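Local coordinates for phosphate-specific transport system accessory protein PhoU homolog (PDB 2I0M) that probably helps to regulate phosphate uptake, working as an all-helical, zinc-binding homodimer, at residues L32-A35 / S36-K39; H189-R192 / F193-I197; I197-I200 / C201-L204; D6-L9 / H10-E13. One frame throughout, in Å; residues are numbered along the deposited sequence.

Interaction 1: L32-A35 / S36-K39; sequences LALA and SKDK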
ATOM      1  N   LEU A  32     -21.480  -1.508  -6.582  1.00 43.07           N
ATOM      2  CA  LEU A  32     -22.867  -1.329  -7.000  1.00 42.75           C
ATOM      3  C   LEU A  32     -23.041   0.004  -7.717  1.00 42.55           C
ATOM      4  O   LEU A  32     -23.692   0.056  -8.759  1.00 42.97           O
ATOM      5  CB  LEU A  32     -23.852  -1.451  -5.815  1.00 42.71           C
ATOM      6  CG  LEU A  32     -25.294  -0.922  -5.962  1.00 43.31           C
ATOM      7  CD1 LEU A  32     -26.111  -1.635  -7.064  1.00 41.92           C
ATOM      8  CD2 LEU A  32     -26.032  -0.973  -4.625  1.00 43.17           C
ATOM      9  N   ALA A  33     -22.469   1.079  -7.172  1.00 42.15           N
ATOM     10  CA  ALA A  33     -22.514   2.375  -7.857  1.00 42.25           C
ATOM     11  C   ALA A  33     -21.883   2.301  -9.251  1.00 42.21           C
ATOM     12  O   ALA A  33     -22.291   3.035 -10.147  1.00 42.68           O
ATOM     13  CB  ALA A  33     -21.869   3.481  -7.025  1.00 42.14           C
ATOM     14  N   LEU A  34     -20.915   1.398  -9.422  1.00 41.78           N
ATOM     15  CA  LEU A  34     -20.239   1.168 -10.702  1.00 41.67           C
ATOM     16  C   LEU A  34     -21.085   0.347 -11.671  1.00 41.75           C
ATOM     17  O   LEU A  34     -21.154   0.682 -12.850  1.00 41.72           O
ATOM     18  CB  LEU A  34     -18.909   0.432 -10.484  1.00 41.74           C
ATOM     19  CG  LEU A  34     -17.750   0.516 -11.486  1.00 41.77           C
ATOM     20  CD1 LEU A  34     -16.881  -0.713 -11.341  1.00 42.67           C
ATOM     21  CD2 LEU A  34     -18.160   0.674 -12.940  1.00 42.39           C
ATOM     22  N   ALA A  35     -21.687  -0.740 -11.181  1.00 41.73           N
ATOM     23  CA  ALA A  35     -22.543  -1.604 -11.997  1.00 41.93           C
ATOM     24  C   ALA A  35     -23.773  -0.857 -12.497  1.00 42.10           C
ATOM     25  O   ALA A  35     -24.167  -1.014 -13.649  1.00 42.13           O
ATOM     26  CB  ALA A  35     -22.966  -2.849 -11.222  1.00 41.63           C
ATOM     27  N   SER A  36     -24.366  -0.044 -11.626  1.00 42.33           N
ATOM     28  CA  SER A  36     -25.592   0.666 -11.947  1.00 42.67           C
ATOM     29  C   SER A  36     -25.360   2.092 -12.441  1.00 43.05           C
ATOM     30  O   SER A  36     -26.321   2.812 -12.709  1.00 43.15           O
ATOM     31  CB  SER A  36     -26.550   0.656 -10.748  1.00 42.60           C
ATOM     32  OG  SER A  36     -26.027   1.374  -9.650  1.00 42.94           O
ATOM     33  N   LYS A  37     -24.096   2.498 -12.565  1.00 43.63           N
ATOM     34  CA  LYS A  37     -23.743   3.860 -13.005  1.00 44.35           C
ATOM     35  C   LYS A  37     -24.443   4.946 -12.176  1.00 44.63           C
ATOM     36  O   LYS A  37     -24.902   5.960 -12.711  1.00 44.77           O
ATOM     37  CB  LYS A  37     -24.028   4.051 -14.509  1.00 44.41           C
ATOM     38  CG  LYS A  37     -22.824   3.817 -15.422  1.00 45.09           C
ATOM     39  CD  LYS A  37     -22.567   2.339 -15.656  1.00 45.96           C
ATOM     40  CE  LYS A  37     -21.087   2.060 -15.841  1.00 44.88           C
ATOM     41  NZ  LYS A  37     -20.824   0.597 -15.929  1.00 45.07           N
ATOM     42  N   ASP A  38     -24.518   4.716 -10.867  1.00 44.93           N
ATOM     43  CA  ASP A  38     -25.213   5.607  -9.946  1.00 45.10           C
ATOM     44  C   ASP A  38     -24.258   6.693  -9.440  1.00 45.34           C
ATOM     45  O   ASP A  38     -23.589   6.535  -8.405  1.00 45.17           O
ATOM     46  CB  ASP A  38     -25.794   4.788  -8.793  1.00 45.19           C
ATOM     47  CG  ASP A  38     -26.653   5.607  -7.842  1.00 45.93           C
ATOM     48  OD1 ASP A  38     -27.392   4.977  -7.055  1.00 46.88           O
ATOM     49  OD2 ASP A  38     -26.595   6.859  -7.855  1.00 46.78           O
ATOM     50  N   LYS A  39     -24.206   7.798 -10.180  1.00 45.63           N
ATOM     51  CA  LYS A  39     -23.300   8.903  -9.875  1.00 46.16           C
ATOM     52  C   LYS A  39     -23.615   9.601  -8.550  1.00 46.41           C
ATOM     53  O   LYS A  39     -22.741  10.214  -7.939  1.00 46.68           O
ATOM     54  CB  LYS A  39     -23.268   9.904 -11.029  1.00 46.22           C
ATOM     55  CG  LYS A  39     -22.618   9.340 -12.287  1.00 46.82           C
ATOM     56  CD  LYS A  39     -22.378  10.414 -13.347  1.00 47.14           C
ATOM     57  CE  LYS A  39     -21.971   9.765 -14.666  1.00 47.74           C
ATOM     58  NZ  LYS A  39     -21.066  10.624 -15.478  1.00 48.32           N
TER

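Interaction 2: H189-R192 / F193-I197; sequences HLER and FADYI. With ZN (zinc ion), chain B.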
ATOM      1  N   HIS A 189      -7.538   0.315  -8.394  1.00 40.09           N
ATOM      2  CA  HIS A 189      -8.089   0.503  -7.051  1.00 40.45           C
ATOM      3  C   HIS A 189      -8.467  -0.817  -6.393  1.00 40.23           C
ATOM      4  O   HIS A 189      -8.282  -0.977  -5.186  1.00 40.61           O
ATOM      5  CB  HIS A 189      -9.293   1.442  -7.064  1.00 40.57           C
ATOM      6  CG  HIS A 189      -8.926   2.886  -7.212  1.00 41.31           C
ATOM      7  ND1 HIS A 189      -8.014   3.509  -6.389  1.00 40.29           N
ATOM      8  CD2 HIS A 189      -9.365   3.835  -8.076  1.00 42.15           C
ATOM      9  CE1 HIS A 189      -7.885   4.774  -6.752  1.00 41.88           C
ATOM     10  NE2 HIS A 189      -8.692   4.997  -7.774  1.00 43.21           N
ATOM     11  N   LEU A 190      -8.994  -1.743  -7.186  1.00 40.02           N
ATOM     12  CA  LEU A 190      -9.353  -3.073  -6.714  1.00 40.00           C
ATOM     13  C   LEU A 190      -8.113  -3.887  -6.422  1.00 40.66           C
ATOM     14  O   LEU A 190      -8.063  -4.617  -5.431  1.00 40.75           O
ATOM     15  CB  LEU A 190     -10.209  -3.815  -7.752  1.00 39.90           C
ATOM     16  CG  LEU A 190     -11.713  -3.552  -7.769  1.00 38.83           C
ATOM     17  CD1 LEU A 190     -12.384  -4.245  -8.945  1.00 37.05           C
ATOM     18  CD2 LEU A 190     -12.326  -4.009  -6.450  1.00 38.89           C
ATOM     19  N   GLU A 191      -7.115  -3.771  -7.296  1.00 41.17           N
ATOM     20  CA  GLU A 191      -5.879  -4.500  -7.116  1.00 41.99           C
ATOM     21  C   GLU A 191      -5.194  -4.060  -5.802  1.00 42.82           C
ATOM     22  O   GLU A 191      -4.752  -4.919  -5.042  1.00 43.29           O
ATOM     23  CB  GLU A 191      -4.972  -4.349  -8.351  1.00 42.06           C
ATOM     24  CG  GLU A 191      -3.802  -5.342  -8.425  1.00 43.12           C
ATOM     25  CD  GLU A 191      -2.663  -5.015  -7.452  1.00 43.58           C
ATOM     26  OE1 GLU A 191      -2.458  -3.821  -7.144  1.00 43.45           O
ATOM     27  OE2 GLU A 191      -1.973  -5.957  -7.000  1.00 44.05           O
ATOM     28  N   ARG A 192      -5.135  -2.745  -5.541  1.00 43.55           N
ATOM     29  CA  ARG A 192      -4.611  -2.185  -4.276  1.00 44.73           C
ATOM     30  C   ARG A 192      -5.413  -2.589  -3.040  1.00 44.40           C
ATOM     31  O   ARG A 192      -4.833  -2.994  -2.030  1.00 44.76           O
ATOM     32  CB  ARG A 192      -4.531  -0.651  -4.316  1.00 45.34           C
ATOM     33  CG  ARG A 192      -3.634  -0.080  -5.362  1.00 48.83           C
ATOM     34  CD  ARG A 192      -2.188  -0.374  -5.067  1.00 57.55           C
ATOM     35  NE  ARG A 192      -1.609   0.613  -4.153  1.00 62.80           N
ATOM     36  CZ  ARG A 192      -1.571   0.470  -2.835  1.00 65.87           C
ATOM     37  NH1 ARG A 192      -2.060  -0.631  -2.266  1.00 69.29           N
ATOM     38  NH2 ARG A 192      -1.025   1.413  -2.090  1.00 67.84           N
ATOM     39  N   PHE A 193      -6.735  -2.448  -3.120  1.00 44.20           N
ATOM     40  CA  PHE A 193      -7.672  -2.948  -2.106  1.00 43.90           C
ATOM     41  C   PHE A 193      -7.298  -4.347  -1.647  1.00 44.00           C
ATOM     42  O   PHE A 193      -7.146  -4.596  -0.456  1.00 43.68           O
ATOM     43  CB  PHE A 193      -9.090  -2.955  -2.694  1.00 43.68           C
ATOM     44  CG  PHE A 193     -10.174  -3.312  -1.724  1.00 42.96           C
ATOM     45  CD1 PHE A 193     -10.728  -2.348  -0.889  1.00 43.71           C
ATOM     46  CD2 PHE A 193     -10.702  -4.596  -1.700  1.00 44.07           C
ATOM     47  CE1 PHE A 193     -11.781  -2.673  -0.011  1.00 43.20           C
ATOM     48  CE2 PHE A 193     -11.745  -4.934  -0.823  1.00 44.93           C
ATOM     49  CZ  PHE A 193     -12.282  -3.966   0.020  1.00 43.93           C
ATOM     50  N   ALA A 194      -7.124  -5.245  -2.611  1.00 44.39           N
ATOM     51  CA  ALA A 194      -6.823  -6.646  -2.335  1.00 44.85           C
ATOM     52  C   ALA A 194      -5.413  -6.857  -1.776  1.00 44.90           C
ATOM     53  O   ALA A 194      -5.193  -7.724  -0.938  1.00 45.49           O
ATOM     54  CB  ALA A 194      -7.053  -7.497  -3.583  1.00 44.53           C
ATOM     55  N   ASP A 195      -4.465  -6.056  -2.236  1.00 45.09           N
ATOM     56  CA  ASP A 195      -3.128  -6.057  -1.684  1.00 44.88           C
ATOM     57  C   ASP A 195      -3.118  -5.716  -0.186  1.00 43.43           C
ATOM     58  O   ASP A 195      -2.443  -6.391   0.593  1.00 42.44           O
ATOM     59  CB  ASP A 195      -2.245  -5.073  -2.451  1.00 46.32           C
ATOM     60  CG  ASP A 195      -1.545  -5.703  -3.634  1.00 50.91           C
ATOM     61  OD1 ASP A 195      -1.463  -6.954  -3.698  1.00 56.63           O
ATOM     62  OD2 ASP A 195      -1.042  -4.938  -4.507  1.00 57.07           O
ATOM     63  N   TYR A 196      -3.840  -4.666   0.216  1.00 41.86           N
ATOM     64  CA  TYR A 196      -3.954  -4.348   1.656  1.00 41.36           C
ATOM     65  C   TYR A 196      -4.562  -5.471   2.510  1.00 40.61           C
ATOM     66  O   TYR A 196      -4.120  -5.699   3.635  1.00 39.76           O
ATOM     67  CB  TYR A 196      -4.697  -3.029   1.907  1.00 41.11           C
ATOM     68  CG  TYR A 196      -3.896  -1.813   1.518  1.00 41.31           C
ATOM     69  CD1 TYR A 196      -2.704  -1.494   2.178  1.00 40.98           C
ATOM     70  CD2 TYR A 196      -4.314  -0.979   0.474  1.00 42.30           C
ATOM     71  CE1 TYR A 196      -1.936  -0.362   1.813  1.00 38.28           C
ATOM     72  CE2 TYR A 196      -3.554   0.146   0.105  1.00 40.64           C
ATOM     73  CZ  TYR A 196      -2.385   0.441   0.788  1.00 40.40           C
ATOM     74  OH  TYR A 196      -1.645   1.543   0.427  1.00 43.22           O
ATOM     75  N   ILE A 197      -5.574  -6.158   1.982  1.00 40.60           N
ATOM     76  CA  ILE A 197      -6.133  -7.357   2.634  1.00 40.67           C
ATOM     77  C   ILE A 197      -5.034  -8.386   2.909  1.00 41.31           C
ATOM     78  O   ILE A 197      -4.977  -8.965   4.006  1.00 41.71           O
ATOM     79  CB  ILE A 197      -7.261  -8.002   1.784  1.00 40.71           C
ATOM     80  CG1 ILE A 197      -8.457  -7.041   1.684  1.00 39.89           C
ATOM     81  CG2 ILE A 197      -7.693  -9.342   2.367  1.00 40.21           C
ATOM     82  CD1 ILE A 197      -9.489  -7.423   0.639  1.00 40.94           C
TER
HETATM   83 ZN    ZN B 217      -2.183  -7.667  -6.008  1.00 57.88          ZN

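Interaction 3: I197-I200 / C201-L204; sequences IANI and CERL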
ATOM      1  N   ILE A 197      -5.574  -6.158   1.982  1.00 40.60           N
ATOM      2  CA  ILE A 197      -6.133  -7.357   2.634  1.00 40.67           C
ATOM      3  C   ILE A 197      -5.034  -8.386   2.909  1.00 41.31           C
ATOM      4  O   ILE A 197      -4.977  -8.965   4.006  1.00 41.71           O
ATOM      5  CB  ILE A 197      -7.261  -8.002   1.784  1.00 40.71           C
ATOM      6  CG1 ILE A 197      -8.457  -7.041   1.684  1.00 39.89           C
ATOM      7  CG2 ILE A 197      -7.693  -9.342   2.367  1.00 40.21           C
ATOM      8  CD1 ILE A 197      -9.489  -7.423   0.639  1.00 40.94           C
ATOM      9  N   ALA A 198      -4.171  -8.606   1.911  1.00 41.17           N
ATOM     10  CA  ALA A 198      -3.055  -9.532   2.013  1.00 41.71           C
ATOM     11  C   ALA A 198      -2.061  -9.067   3.091  1.00 41.77           C
ATOM     12  O   ALA A 198      -1.584  -9.867   3.881  1.00 42.59           O
ATOM     13  CB  ALA A 198      -2.349  -9.662   0.645  1.00 41.92           C
ATOM     14  N   ASN A 199      -1.747  -7.776   3.096  1.00 41.64           N
ATOM     15  CA  ASN A 199      -1.028  -7.140   4.177  1.00 41.90           C
ATOM     16  C   ASN A 199      -1.644  -7.382   5.571  1.00 41.57           C
ATOM     17  O   ASN A 199      -0.910  -7.604   6.522  1.00 41.98           O
ATOM     18  CB  ASN A 199      -0.864  -5.638   3.907  1.00 42.45           C
ATOM     19  CG  ASN A 199       0.188  -5.332   2.826  1.00 45.27           C
ATOM     20  OD1 ASN A 199       0.097  -4.312   2.118  1.00 48.87           O
ATOM     21  ND2 ASN A 199       1.184  -6.201   2.702  1.00 45.44           N
ATOM     22  N   ILE A 200      -2.970  -7.377   5.698  1.00 41.51           N
ATOM     23  CA  ILE A 200      -3.587  -7.576   7.018  1.00 41.60           C
ATOM     24  C   ILE A 200      -3.443  -9.038   7.421  1.00 42.06           C
ATOM     25  O   ILE A 200      -3.161  -9.347   8.581  1.00 42.57           O
ATOM     26  CB  ILE A 200      -5.055  -7.094   7.094  1.00 41.52           C
ATOM     27  CG1 ILE A 200      -5.159  -5.595   6.780  1.00 42.20           C
ATOM     28  CG2 ILE A 200      -5.643  -7.365   8.485  1.00 42.15           C
ATOM     29  CD1 ILE A 200      -6.576  -5.099   6.579  1.00 41.10           C
ATOM     30  N   CYS A 201      -3.574  -9.916   6.428  1.00 42.46           N
ATOM     31  CA  CYS A 201      -3.266 -11.341   6.546  1.00 42.58           C
ATOM     32  C   CYS A 201      -1.869 -11.648   7.094  1.00 42.35           C
ATOM     33  O   CYS A 201      -1.735 -12.450   7.998  1.00 42.00           O
ATOM     34  CB  CYS A 201      -3.511 -12.051   5.206  1.00 42.05           C
ATOM     35  SG  CYS A 201      -5.266 -12.152   4.728  1.00 44.09           S
ATOM     36  N   GLU A 202      -0.836 -11.007   6.545  1.00 43.14           N
ATOM     37  CA  GLU A 202       0.548 -11.168   7.025  1.00 43.29           C
ATOM     38  C   GLU A 202       0.725 -10.716   8.475  1.00 42.51           C
ATOM     39  O   GLU A 202       1.435 -11.347   9.242  1.00 42.32           O
ATOM     40  CB  GLU A 202       1.535 -10.398   6.146  1.00 43.37           C
ATOM     41  CG  GLU A 202       1.557 -10.832   4.686  1.00 45.52           C
ATOM     42  CD  GLU A 202       2.630 -10.114   3.870  1.00 46.09           C
ATOM     43  OE1 GLU A 202       3.457 -10.802   3.246  1.00 50.50           O
ATOM     44  OE2 GLU A 202       2.643  -8.863   3.846  1.00 50.69           O
ATOM     45  N   ARG A 203       0.082  -9.613   8.830  1.00 42.41           N
ATOM     46  CA  ARG A 203       0.031  -9.114  10.207  1.00 42.68           C
ATOM     47  C   ARG A 203      -0.569 -10.154  11.155  1.00 41.97           C
ATOM     48  O   ARG A 203      -0.152 -10.288  12.303  1.00 41.69           O
ATOM     49  CB  ARG A 203      -0.822  -7.833  10.249  1.00 42.56           C
ATOM     50  CG  ARG A 203      -0.551  -6.920  11.416  1.00 43.31           C
ATOM     51  CD  ARG A 203       0.644  -5.974  11.163  1.00 45.59           C
ATOM     52  NE  ARG A 203       1.807  -6.391  11.935  1.00 45.79           N
ATOM     53  CZ  ARG A 203       2.910  -5.676  12.119  1.00 43.32           C
ATOM     54  NH1 ARG A 203       3.035  -4.462  11.598  1.00 40.93           N
ATOM     55  NH2 ARG A 203       3.891  -6.194  12.848  1.00 43.22           N
ATOM     56  N   LEU A 204      -1.565 -10.877  10.658  1.00 41.92           N
ATOM     57  CA  LEU A 204      -2.190 -11.970  11.402  1.00 42.03           C
ATOM     58  C   LEU A 204      -1.202 -13.133  11.589  1.00 42.01           C
ATOM     59  O   LEU A 204      -1.150 -13.740  12.667  1.00 41.55           O
ATOM     60  CB  LEU A 204      -3.459 -12.421  10.674  1.00 42.03           C
ATOM     61  CG  LEU A 204      -4.773 -12.797  11.373  1.00 43.54           C
ATOM     62  CD1 LEU A 204      -4.935 -12.136  12.742  1.00 43.96           C
ATOM     63  CD2 LEU A 204      -5.973 -12.457  10.447  1.00 42.06           C
TER

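Interaction 4: D6-L9 / H10-E13; sequences DLEL and HELE. With ZN (zinc ion), chain C.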
ATOM      1  N   ASP A   6      -7.781  -7.910  29.128  1.00 49.21           N
ATOM      2  CA  ASP A   6      -8.240  -8.863  28.106  1.00 48.86           C
ATOM      3  C   ASP A   6      -9.602  -8.489  27.527  1.00 48.46           C
ATOM      4  O   ASP A   6      -9.831  -8.648  26.321  1.00 47.99           O
ATOM      5  CB  ASP A   6      -8.294 -10.286  28.672  1.00 48.91           C
ATOM      6  CG  ASP A   6      -6.916 -10.923  28.793  1.00 49.51           C
ATOM      7  OD1 ASP A   6      -5.965 -10.440  28.122  1.00 49.71           O
ATOM      8  OD2 ASP A   6      -6.789 -11.911  29.558  1.00 49.10           O
ATOM      9  N   LEU A   7     -10.491  -7.989  28.389  1.00 47.98           N
ATOM     10  CA  LEU A   7     -11.795  -7.466  27.962  1.00 47.91           C
ATOM     11  C   LEU A   7     -11.630  -6.181  27.139  1.00 47.51           C
ATOM     12  O   LEU A   7     -12.332  -5.972  26.151  1.00 47.38           O
ATOM     13  CB  LEU A   7     -12.713  -7.242  29.174  1.00 47.80           C
ATOM     14  CG  LEU A   7     -14.187  -6.867  28.970  1.00 48.15           C
ATOM     15  CD1 LEU A   7     -14.908  -7.803  27.994  1.00 49.16           C
ATOM     16  CD2 LEU A   7     -14.919  -6.829  30.311  1.00 48.11           C
ATOM     17  N   GLU A   8     -10.686  -5.341  27.552  1.00 47.48           N
ATOM     18  CA  GLU A   8     -10.320  -4.118  26.832  1.00 47.49           C
ATOM     19  C   GLU A   8      -9.730  -4.378  25.433  1.00 47.00           C
ATOM     20  O   GLU A   8     -10.077  -3.691  24.465  1.00 46.97           O
ATOM     21  CB  GLU A   8      -9.314  -3.327  27.660  1.00 47.93           C
ATOM     22  CG  GLU A   8      -9.352  -1.835  27.416  1.00 49.57           C
ATOM     23  CD  GLU A   8     -10.498  -1.173  28.136  1.00 51.16           C
ATOM     24  OE1 GLU A   8     -11.652  -1.312  27.671  1.00 51.58           O
ATOM     25  OE2 GLU A   8     -10.237  -0.516  29.167  1.00 52.21           O
ATOM     26  N   LEU A   9      -8.836  -5.360  25.340  1.00 46.18           N
ATOM     27  CA  LEU A   9      -8.281  -5.781  24.057  1.00 45.69           C
ATOM     28  C   LEU A   9      -9.382  -6.302  23.146  1.00 45.42           C
ATOM     29  O   LEU A   9      -9.474  -5.915  21.982  1.00 45.62           O
ATOM     30  CB  LEU A   9      -7.207  -6.858  24.246  1.00 45.37           C
ATOM     31  CG  LEU A   9      -5.935  -6.452  24.985  1.00 45.23           C
ATOM     32  CD1 LEU A   9      -4.842  -7.497  24.772  1.00 45.61           C
ATOM     33  CD2 LEU A   9      -5.470  -5.084  24.538  1.00 44.18           C
ATOM     34  N   HIS A  10     -10.208  -7.184  23.694  1.00 44.95           N
ATOM     35  CA  HIS A  10     -11.343  -7.740  22.980  1.00 44.49           C
ATOM     36  C   HIS A  10     -12.244  -6.640  22.430  1.00 44.38           C
ATOM     37  O   HIS A  10     -12.685  -6.711  21.284  1.00 44.05           O
ATOM     38  CB  HIS A  10     -12.149  -8.676  23.884  1.00 44.33           C
ATOM     39  CG  HIS A  10     -13.484  -9.014  23.317  1.00 43.82           C
ATOM     40  ND1 HIS A  10     -13.645  -9.943  22.311  1.00 43.60           N
ATOM     41  CD2 HIS A  10     -14.705  -8.488  23.546  1.00 40.71           C
ATOM     42  CE1 HIS A  10     -14.915 -10.001  21.973  1.00 41.35           C
ATOM     43  NE2 HIS A  10     -15.579  -9.132  22.712  1.00 43.27           N
ATOM     44  N   GLU A  11     -12.510  -5.626  23.253  1.00 44.72           N
ATOM     45  CA  GLU A  11     -13.289  -4.463  22.822  1.00 45.00           C
ATOM     46  C   GLU A  11     -12.583  -3.664  21.736  1.00 44.77           C
ATOM     47  O   GLU A  11     -13.223  -3.182  20.816  1.00 45.09           O
ATOM     48  CB  GLU A  11     -13.665  -3.578  24.018  1.00 45.26           C
ATOM     49  CG  GLU A  11     -14.984  -3.988  24.677  1.00 46.84           C
ATOM     50  CD  GLU A  11     -15.101  -3.565  26.142  1.00 49.96           C
ATOM     51  OE1 GLU A  11     -15.974  -4.124  26.853  1.00 51.17           O
ATOM     52  OE2 GLU A  11     -14.333  -2.680  26.591  1.00 50.64           O
ATOM     53  N   LEU A  12     -11.257  -3.544  21.838  1.00 44.74           N
ATOM     54  CA  LEU A  12     -10.446  -2.934  20.785  1.00 44.19           C
ATOM     55  C   LEU A  12     -10.545  -3.722  19.477  1.00 43.52           C
ATOM     56  O   LEU A  12     -10.642  -3.142  18.398  1.00 43.63           O
ATOM     57  CB  LEU A  12      -8.974  -2.823  21.212  1.00 44.31           C
ATOM     58  CG  LEU A  12      -8.050  -1.768  20.572  1.00 44.42           C
ATOM     59  CD1 LEU A  12      -6.639  -2.329  20.419  1.00 44.00           C
ATOM     60  CD2 LEU A  12      -8.551  -1.249  19.240  1.00 43.69           C
ATOM     61  N   GLU A  13     -10.522  -5.042  19.566  1.00 43.07           N
ATOM     62  CA  GLU A  13     -10.738  -5.861  18.373  1.00 43.06           C
ATOM     63  C   GLU A  13     -12.109  -5.613  17.708  1.00 42.75           C
ATOM     64  O   GLU A  13     -12.220  -5.646  16.479  1.00 42.81           O
ATOM     65  CB  GLU A  13     -10.570  -7.338  18.699  1.00 42.87           C
ATOM     66  CG  GLU A  13     -10.637  -8.234  17.478  1.00 43.43           C
ATOM     67  CD  GLU A  13     -10.079  -9.612  17.752  1.00 45.58           C
ATOM     68  OE1 GLU A  13     -10.626 -10.333  18.611  1.00 44.47           O
ATOM     69  OE2 GLU A  13      -9.077  -9.964  17.102  1.00 47.50           O
TER
HETATM   70 ZN    ZN C 218     -17.733  -8.860  22.883  1.00 52.90          ZN

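Interaction 1: L32-A35 / S36-K39
S36 closes the last turn of helix 5-35 by bonding twice to the carbonyl oxygen of L32. Its backbone N lies 2.9 Å from L32 O, and its side-chain OG reaches the same L32 O at 2.8 Å, standing above the carbonyl plane and off the lone pairs. The hydroxyl can come this close because OG is turned between the backbone N and the carbonyl carbon (chi1 65°), which folds it back over the preceding turn.

The chain then reverses. K37 has a positive phi (53°), D38 N bonds to A33 O at 2.9 Å in the carbonyl plane, and K37 N makes a weak 3.5 Å bond to L34 O. This pair, the six-to-one bond outside and the weak five-to-two bond nested within it, defines a Schellman motif. L34 O gains a stronger partner from the lysine itself, whose chain bends at chi2 and chi3 to bring NZ 3.1 Å from L34 O.

A33 and L34 are the buried part: the methyl of A33 sits 3.8 Å from D38 O, and CD2 of L34 runs beside the lysine. L32, A35 and S36 form the exposed side, held by the two bonds to L32 O but with little side-chain packing, L32 CD1 lying 4.0 Å from S36 OG.

D38 serves as N-cap of helix 39-66, its OD2 accepting from M41 N, so one short link ends one helix and starts the next. L32 and A33 lean on M41 of that helix, L34 and A35 meet L119 and H120 of helix 117-136, and K37 NZ also bonds to Y183 OH.

Interaction 2: H189-R192 / F193-I197
Successive turns in the middle of helix 177-209 are joined here by two side-chain links four residues apart: E191 with D195 through a zinc ion, and R192 with Y196 through a hydrogen bond. The stretch lies near the centre of the chain. Regular backbone bonds underlie both links, for example F193 N to H189 O at 3.0 Å.

The metal holds E191 OE2 at 2.0 Å and D195 OD1 at 2.5 Å. E191 starts with CG anti to its backbone nitrogen (chi1 -166°) and then bends at chi2, which carries the carboxylate along the helix towards D195. The two carboxylate planes stand 81° apart, and OE2 of E191 is only 2.8 Å from OD2 of D195, a contact of two acceptors. From helix 152-168, D156 adds a third ligand; D152 belongs to the same site.

R192 curls at chi2 and chi3 so that NH2 meets Y196 OH at 2.6 Å, close to the guanidinium edge and slightly out of its plane. The guanidinium and the phenol ring are inclined at 41°. Away from the metal, F193 packs on V23 and A27 of helix 5-35 and L190 on M122 and S126 of helix 117-136. H189 meets the ring of H96 on helix 74-105.

R192 also faces R192 of the second subunit and packs on D195 there. Carboxylates this close would probably repel one another without a cation between them, a charge that zinc probably offsets; through its ligands the metal ties helix 177-209 to helix 152-168 right beside the dimer contact.

Interaction 3: I197-I200 / C201-L204
N199 and E202 run alongside each other with their polar ends together, one turn apart on helix 177-209. The amide nitrogen ND2 of N199 donates to OE2 of E202 at 3.2 Å, with a moderately bent N-H...O angle of 141°. The acceptor lies in the amide plane, yet the carboxylate is met on its anti side and 33° out of its own plane. E202 leaves the backbone with CG anti to the carbonyl carbon (chi1 -60°) and runs extended from there, which brings OE2 level with the asparagine; its other oxygen, OE1, accepts from L215 N near the C-terminus.

On another face of the helix I197 and C201 meet through CG2 and SG at 4.4 Å. They turn to the interior, where C201 touches I148 and A149 of helix 142-150 and I200 and L204 reach L133 of helix 117-136. R203 directs its CB at I200 O, 3.2 Å away, before the chain bends off to form a salt bridge with E60 of the second subunit and a cation-pi contact with Y206.

Apolar residues against neighbouring helices and polar ones towards the dimer partner and the chain terminus make this an amphipathic helix, as expected of the helical bundle of the PhoU fold.

Interaction 4: D6-L9 / H10-E13
L7 and E11 meet across one turn of helix 5-35, with OE1 of E11 3.9 Å from CG of L7. The backbone polar atoms are paired regularly: H10 N donates to D6 O at 3.0 Å, E11 N to L7 O at 2.9 Å, L12 N to E8 O at 2.9 Å and E13 N to L9 O at 2.8 Å. E11 O accepts a weak bond from S15 OG.

Two acidic side chains, E8 and E11, lie close without a bond between them. E8 OE1 and E11 OE2 are 3.2 Å apart, two acceptors of like charge whose carboxylate planes differ by 50°, and some mutual repulsion is likely. H10 finds a different partner, its NE2 binding a zinc ion at 2.2 Å. CG of H10 is anti to the backbone nitrogen (chi1 166°), which carries the imidazole out from the helix; the residue also touches a neighbouring molecule in the crystal.

L9 and L12 occupy the buried face. L12 packs on I59 and C63 of helix 39-66 and on I83 of helix 74-105, while L9 meets L66 and V80, giving the amphipathic pattern typical of a helix packed into an all-alpha bundle.

How the interactions relate
Interactions 2 and 3 are consecutive parts of helix 177-209: they share I197, have centres about 11 Å apart and both touch the second subunit. Interaction 2 contains two ligands of the zinc site that D152 and D156 complete, while in interaction 3 the side chain of E202 comes within about 4 Å of another zinc ion. Interaction 4 holds a zinc ion of its own, through H10. Interactions 1 and 4 belong to opposite ends of helix 5-35, with centres about 37 Å apart on opposite sides of the chain's centre, and neither meets the second subunit. Interactions 1 and 2 approach to about 6 Å between nearest atoms, as do interactions 3 and 4, without touching.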